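Citryl-CoA lyase (Hydrogenobacter thermophilus, PDB 6HXP) probably cleaves citryl-CoA into acetyl-CoA and oxaloacetate, as a coenzyme A-binding member of the citrate synthase family. Local coordinates at residues 30-33 with 34-37; 222-225 with 226-230. All blocks are in the same frame, centred on the assembly; numbering follows the deposited sequence.

Contact 1: residues 30-33 with 34-37; sequences NLSF and AQAI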
loop_
_atom_site.group_PDB
_atom_site.type_symbol
_atom_site.label_atom_id
_atom_site.label_comp_id
_atom_site.label_asym_id
_atom_site.label_seq_id
_atom_site.Cartn_x
_atom_site.Cartn_y
_atom_site.Cartn_z
ATOM N N ASN A 30 13.744 9.687 28.787
ATOM C CA ASN A 30 15.180 9.581 29.000
ATOM C C ASN A 30 15.992 9.508 27.733
ATOM O O ASN A 30 17.128 9.960 27.726
ATOM C CB ASN A 30 15.504 8.390 29.888
ATOM C CG ASN A 30 15.033 8.670 31.314
ATOM O OD1 ASN A 30 15.227 9.784 31.838
ATOM N ND2 ASN A 30 14.505 7.648 31.974
ATOM N N LEU A 31 15.462 8.920 26.678
ATOM C CA LEU A 31 16.146 8.902 25.380
ATOM C C LEU A 31 15.381 9.824 24.422
ATOM O O LEU A 31 14.145 9.958 24.509
ATOM C CB LEU A 31 16.088 7.504 24.725
ATOM C CG LEU A 31 16.998 6.417 25.218
ATOM C CD1 LEU A 31 17.059 5.263 24.236
ATOM C CD2 LEU A 31 18.346 6.886 25.585
ATOM N N SER A 32 16.089 10.466 23.521
ATOM C CA SER A 32 15.400 11.198 22.468
ATOM C C SER A 32 14.831 10.167 21.499
ATOM O O SER A 32 15.224 8.983 21.464
ATOM C CB SER A 32 16.380 12.090 21.719
ATOM O OG SER A 32 17.216 11.352 20.838
ATOM N N PHE A 33 13.930 10.620 20.641
ATOM C CA PHE A 33 13.359 9.735 19.621
ATOM C C PHE A 33 14.467 9.196 18.702
ATOM O O PHE A 33 14.505 8.014 18.436
ATOM C CB PHE A 33 12.279 10.480 18.865
ATOM C CG PHE A 33 11.531 9.689 17.831
ATOM C CD1 PHE A 33 11.089 8.402 18.101
ATOM C CD2 PHE A 33 11.212 10.257 16.610
ATOM C CE1 PHE A 33 10.323 7.705 17.161
ATOM C CE2 PHE A 33 10.461 9.544 15.660
ATOM C CZ PHE A 33 10.048 8.268 15.947
ATOM N N ALA A 34 15.385 10.051 18.215
ATOM C CA ALA A 34 16.484 9.574 17.360
ATOM C C ALA A 34 17.344 8.532 18.103
ATOM O O ALA A 34 17.800 7.570 17.494
ATOM C CB ALA A 34 17.361 10.717 16.895
ATOM N N GLN A 35 17.590 8.710 19.422
ATOM C CA GLN A 35 18.346 7.703 20.162
ATOM C C GLN A 35 17.595 6.392 20.242
ATOM O O GLN A 35 18.216 5.329 20.120
ATOM C CB GLN A 35 18.660 8.181 21.578
ATOM C CG GLN A 35 19.672 9.305 21.591
ATOM C CD GLN A 35 19.895 9.826 22.974
ATOM O OE1 GLN A 35 18.949 10.098 23.747
ATOM N NE2 GLN A 35 21.167 9.997 23.305
ATOM N N ALA A 36 16.279 6.453 20.487
ATOM C CA ALA A 36 15.451 5.232 20.509
ATOM C C ALA A 36 15.415 4.545 19.139
ATOM O O ALA A 36 15.380 3.307 19.051
ATOM C CB ALA A 36 14.038 5.554 20.987
ATOM N N ILE A 37 15.439 5.343 18.063
ATOM C CA ILE A 37 15.516 4.779 16.723
ATOM C C ILE A 37 16.830 4.029 16.527
ATOM O O ILE A 37 16.858 2.916 16.016
ATOM C CB ILE A 37 15.363 5.911 15.695
ATOM C CG1 ILE A 37 13.901 6.402 15.707
ATOM C CG2 ILE A 37 15.763 5.447 14.298
ATOM C CD1 ILE A 37 13.695 7.761 15.061
HETATM O O HOH W 1 19.060 11.191 26.247
#
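S32 and Q35 grip each other twice. The backbone N of Q35 donates to S32 OG at 3.0 Å, and the amide oxygen OE1 of Q35 takes the N-H of S32 in return at 2.9 Å. That return bond is nearly straight (169° at the hydrogen) and arrives in the carbonyl plane of the Q35 amide, on a lone pair. S32 OG sits between its own backbone N and carbonyl carbon (chi1 75°), which turns it to the N-H of Q35; it is also hydrogen-bonded to E55 of its own chain. Q35 reaches back because CG lies beside its backbone N and the chain runs extended from there. A water donates to both Q35 OE1 and N30 O, each at 2.7 Å, so OE1 receives two bonds, while NE2 of the same amide is held by S51. This reciprocal pairing is a capping box, with S32 as N-cap of helix 33-42: it satisfies N-H groups at a helix start that have no preceding turn to bond to. Behind it the first helical bonds follow, A36 N to S32 O and I37 N to F33 O, both 2.9 Å. The F33 N-H is taken by E55 of the second subunit. Farther out carbon contacts take over. I37 CD1 stands over the centre of one face of the F33 ring, 3.6 Å from its centroid and only 7° off the normal, a CH-pi contact. Nearer the cap, the L31 methyls lie against polar atoms, CD2 3.7 Å from Q35 OE1 and CD1 against the backbone of A36.

Contact 2: residues 222-225 with 226-230; sequences VYEE and LTTEK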
loop_
_atom_site.group_PDB
_atom_site.type_symbol
_atom_site.label_atom_id
_atom_site.label_comp_id
_atom_site.label_asym_id
_atom_site.label_seq_id
_atom_site.Cartn_x
_atom_site.Cartn_y
_atom_site.Cartn_z
ATOM N N VAL A 222 -0.087 14.720 3.602
ATOM C CA VAL A 222 -1.390 14.088 3.571
ATOM C C VAL A 222 -2.395 14.854 4.415
ATOM O O VAL A 222 -3.535 15.070 4.015
ATOM C CB VAL A 222 -1.265 12.615 3.997
ATOM C CG1 VAL A 222 -2.649 11.966 4.153
ATOM C CG2 VAL A 222 -0.439 11.861 2.991
ATOM N N TYR A 223 -1.963 15.295 5.590
ATOM C CA TYR A 223 -2.852 16.092 6.443
ATOM C C TYR A 223 -3.264 17.375 5.690
ATOM O O TYR A 223 -4.419 17.795 5.735
ATOM C CB TYR A 223 -2.144 16.425 7.769
ATOM C CG TYR A 223 -2.909 17.404 8.626
ATOM C CD1 TYR A 223 -3.973 16.989 9.424
ATOM C CD2 TYR A 223 -2.607 18.753 8.599
ATOM C CE1 TYR A 223 -4.683 17.910 10.208
ATOM C CE2 TYR A 223 -3.387 19.682 9.280
ATOM C CZ TYR A 223 -4.395 19.249 10.110
ATOM O OH TYR A 223 -5.098 20.228 10.792
ATOM N N GLU A 224 -2.313 18.051 5.063
ATOM C CA GLU A 224 -2.618 19.267 4.323
ATOM C C GLU A 224 -3.615 18.977 3.196
ATOM O O GLU A 224 -4.607 19.707 3.020
ATOM C CB GLU A 224 -1.324 19.893 3.789
ATOM C CG GLU A 224 -1.570 21.253 3.162
ATOM C CD GLU A 224 -0.307 21.913 2.674
ATOM O OE1 GLU A 224 0.423 21.300 1.875
ATOM O OE2 GLU A 224 -0.025 23.053 3.123
ATOM N N GLU A 225 -3.409 17.873 2.453
ATOM C CA GLU A 225 -4.329 17.548 1.373
ATOM C C GLU A 225 -5.759 17.295 1.940
ATOM O O GLU A 225 -6.746 17.754 1.366
ATOM C CB GLU A 225 -3.864 16.295 0.633
ATOM C CG GLU A 225 -4.649 16.009 -0.640
ATOM C CD GLU A 225 -4.434 17.008 -1.761
ATOM O OE1 GLU A 225 -3.309 17.562 -1.861
ATOM O OE2 GLU A 225 -5.378 17.226 -2.564
ATOM N N LEU A 226 -5.856 16.545 3.034
ATOM C CA LEU A 226 -7.159 16.207 3.608
ATOM C C LEU A 226 -7.912 17.375 4.208
ATOM O O LEU A 226 -9.140 17.316 4.252
ATOM C CB LEU A 226 -7.001 15.133 4.679
ATOM C CG LEU A 226 -6.570 13.746 4.184
ATOM C CD1 LEU A 226 -6.278 12.810 5.358
ATOM C CD2 LEU A 226 -7.653 13.141 3.256
ATOM N N THR A 227 -7.203 18.389 4.711
ATOM C CA THR A 227 -7.823 19.490 5.434
ATOM C C THR A 227 -7.899 20.767 4.660
ATOM O O THR A 227 -8.596 21.689 5.115
ATOM C CB THR A 227 -7.075 19.709 6.766
ATOM O OG1 THR A 227 -5.726 20.123 6.508
ATOM C CG2 THR A 227 -7.140 18.473 7.663
ATOM N N THR A 228 -7.203 20.887 3.511
ATOM C CA THR A 228 -7.238 22.141 2.750
ATOM C C THR A 228 -7.753 22.014 1.322
ATOM O O THR A 228 -7.894 23.043 0.665
ATOM C CB THR A 228 -5.858 22.827 2.757
ATOM O OG1 THR A 228 -4.944 22.138 1.934
ATOM C CG2 THR A 228 -5.278 22.965 4.133
ATOM N N GLU A 229 -7.994 20.811 0.814
ATOM C CA GLU A 229 -8.396 20.605 -0.554
ATOM C C GLU A 229 -9.670 19.816 -0.586
ATOM O O GLU A 229 -9.949 19.013 0.315
ATOM C CB GLU A 229 -7.303 19.823 -1.303
ATOM C CG GLU A 229 -5.947 20.526 -1.347
ATOM C CD GLU A 229 -5.891 21.725 -2.274
ATOM O OE1 GLU A 229 -6.876 21.968 -3.006
ATOM O OE2 GLU A 229 -4.829 22.383 -2.314
ATOM N N LYS A 230 -10.456 20.040 -1.633
ATOM C CA LYS A 230 -11.677 19.297 -1.785
ATOM C C LYS A 230 -11.331 17.875 -2.203
ATOM O O LYS A 230 -10.406 17.664 -3.004
ATOM C CB LYS A 230 -12.548 19.934 -2.884
ATOM C CG LYS A 230 -12.951 21.366 -2.585
ATOM C CD LYS A 230 -13.728 21.969 -3.762
ATOM C CE LYS A 230 -14.003 23.447 -3.589
ATOM N NZ LYS A 230 -14.624 24.041 -4.811
HETATM O O HOH W 2 -7.874 16.406 -2.610
#
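V222 and L226 run alongside each other one helical turn apart, with V222 CG1 3.9 Å from L226 CD1; between them runs the ordinary backbone bond from L226 N to V222 O. Y223 comes next. Its carbonyl O accepts both T227 N (3.0 Å) and the hydroxyl T227 OG1 (2.8 Å), the two donors approaching from opposite faces of the carbonyl plane. OG1 lies between the T227 backbone N and carbonyl carbon (chi1 64°), which puts T227 CG2 over one face of the Y223 ring, displaced from the ring centre, 3.9 Å from the centroid in a CH-pi contact. The ring's OH goes on to D202 of the second subunit; with an alanine in place of Y223, that carboxylate would probably lose this hydroxyl and the T227 methyl its aromatic cover. E224 O repeats the double grip: T228 N and T228 OG1 (2.7 Å) close on it from opposite faces, OG1 from above the carbonyl plane. The E224 carboxylate points elsewhere, to R75 and to T7 and G8 of the second subunit. E225, bent at chi2 (68°), brings OE2 to 3.5 Å from E229 CB; salt bridges to R75 and K234 probably offset the nearby charge of E229, itself paired with K6 of the second subunit. The E229 N to E225 O bond is weak, and E229 leaves helical geometry: this is the C-terminal end of helix 206-228, where two successive threonine hydroxyls turn back onto carbonyls of the preceding turn.

In the fold
The two contacts sit at opposite kinds of helix end: contact 1 starts helix 33-42, contact 2 finishes helix 206-228. Their chemistry follows. At the start, side chains accept from backbone N-H groups; at the finish, side-chain hydroxyls donate to backbone carbonyls. Contact 1 is largely buried, whereas contact 2 is only partly so, with T228 exposed. They hold no helix in common, and their centres are about 30 Å apart, yet both meet the second subunit. There contact 1 adds apolar packing, including I37 on P216 of that subunit's helix 206-228, while contact 2 relies more on charged and polar pairs.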